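PR domain zinc finger protein 2 (Homo sapiens, PDB 2QPW) transfers methyl groups from S-adenosyl-L-methionine to a specific lysine of histone H3, the piece described here being its PR (SET-related) methyltransferase domain. Local coordinates at residues E18-E21 and H22-R25. Sequence-based numbering, arbitrary orientation.
Sequences EVPE and HVLR
Two backbone amides converge on the carbonyl oxygen of Pro20, the N-cap residue of the short helix 21-25. Val23 N approaches Pro20 O to 3.1 Å at a bent angle of 129°, whereas Leu24 N, at 3.3 Å from the same Pro20 O, points at it much more directly; both bonds are weak, and together they close the first turn. One residue on, Arg25 N donates to Glu21 O over 3.2 Å. The side chain of Arg25 folds back over the same turn: its CG rests 3.4 Å from Glu21 O, and a bend at chi3 (-58°) returns the guanidinium, so that one of its faces lies over the Glu21 backbone. The opposite charges of Glu21 and Arg25 do not meet, which leaves at most a longer-range attraction between them.

On the apolar side, Pro20 and Val23 lie alongside each other, pointing the same way, with Pro20 CB 3.9 Å from Val23 CG2. That methyl also sits above the rim of one face of the His22 ring, whose CE1 reaches Pro20 CB obliquely. With CG1 anti to the amide nitrogen (chi1 177°), Val19 brings that methyl 3.9 Å from Val23 CG1 and also against Leu24 CG; its side chain crosses both of theirs at roughly a right angle. Tyr102 packs against Val19 and Pro20, and Leu33 of strand 31-35 against Val19 and Leu24. The whole exemplifies a helix N-terminus with proline at the N-cap position, its carbonyl taking the first-turn amides, here a single turn whose apolar side is packed onto the beta-rich PR/SET fold.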
# COMPACT_ATOMS: atom_id res chain seq x y z
N GLU A 18 -5.28 -1.33 16.74
CA GLU A 18 -5.82 -2.50 16.03
C GLU A 18 -4.91 -3.21 15.01
O GLU A 18 -5.34 -4.16 14.35
CB GLU A 18 -7.16 -2.24 15.35
CG GLU A 18 -7.58 -0.85 15.14
CD GLU A 18 -8.19 -0.24 16.39
OE1 GLU A 18 -8.64 0.92 16.29
OE2 GLU A 18 -8.21 -0.88 17.47
N VAL A 19 -3.68 -2.74 14.86
CA VAL A 19 -2.78 -3.37 13.90
C VAL A 19 -2.29 -4.68 14.57
O VAL A 19 -2.00 -4.66 15.79
CB VAL A 19 -1.59 -2.46 13.58
CG1 VAL A 19 -0.59 -3.16 12.63
CG2 VAL A 19 -2.09 -1.12 13.00
N PRO A 20 -2.23 -5.81 13.82
CA PRO A 20 -1.67 -7.04 14.42
C PRO A 20 -0.26 -6.82 14.96
O PRO A 20 0.55 -6.14 14.33
CB PRO A 20 -1.64 -8.02 13.24
CG PRO A 20 -2.75 -7.56 12.32
CD PRO A 20 -2.70 -6.04 12.43
N GLU A 21 0.06 -7.40 16.14
CA GLU A 21 1.39 -7.25 16.71
C GLU A 21 2.50 -7.69 15.77
O GLU A 21 3.53 -7.03 15.66
CB GLU A 21 1.51 -8.04 18.04
CG GLU A 21 0.36 -7.78 19.00
CD GLU A 21 0.53 -6.50 19.80
OE1 GLU A 21 -0.52 -5.92 20.20
OE2 GLU A 21 1.69 -6.07 20.05
N HIS A 22 2.31 -8.82 15.07
CA HIS A 22 3.39 -9.29 14.19
C HIS A 22 3.62 -8.38 12.99
O HIS A 22 4.74 -8.33 12.44
CB HIS A 22 3.20 -10.76 13.73
CG HIS A 22 2.08 -10.95 12.75
ND1 HIS A 22 0.76 -11.09 13.14
CD2 HIS A 22 2.08 -11.05 11.40
CE1 HIS A 22 0.00 -11.24 12.07
NE2 HIS A 22 0.78 -11.23 11.00
N VAL A 23 2.59 -7.63 12.60
CA VAL A 23 2.77 -6.66 11.50
C VAL A 23 3.66 -5.48 11.92
O VAL A 23 4.60 -5.08 11.18
CB VAL A 23 1.38 -6.24 10.94
CG1 VAL A 23 1.53 -5.08 9.99
CG2 VAL A 23 0.74 -7.47 10.25
N LEU A 24 3.43 -4.96 13.13
CA LEU A 24 4.30 -3.91 13.70
C LEU A 24 5.77 -4.31 13.87
O LEU A 24 6.69 -3.49 13.65
CB LEU A 24 3.75 -3.40 15.05
CG LEU A 24 2.49 -2.56 15.08
CD1 LEU A 24 2.00 -2.45 16.53
CD2 LEU A 24 2.71 -1.18 14.52
N ARG A 25 6.00 -5.58 14.22
CA ARG A 25 7.39 -6.05 14.45
C ARG A 25 8.18 -6.19 13.18
O ARG A 25 9.43 -6.27 13.19
CB ARG A 25 7.42 -7.39 15.21
CG ARG A 25 6.81 -7.36 16.60
CD ARG A 25 7.24 -8.64 17.40
NE ARG A 25 6.82 -9.85 16.70
CZ ARG A 25 5.72 -10.56 16.96
NH1 ARG A 25 4.89 -10.23 17.93
NH2 ARG A 25 5.45 -11.61 16.19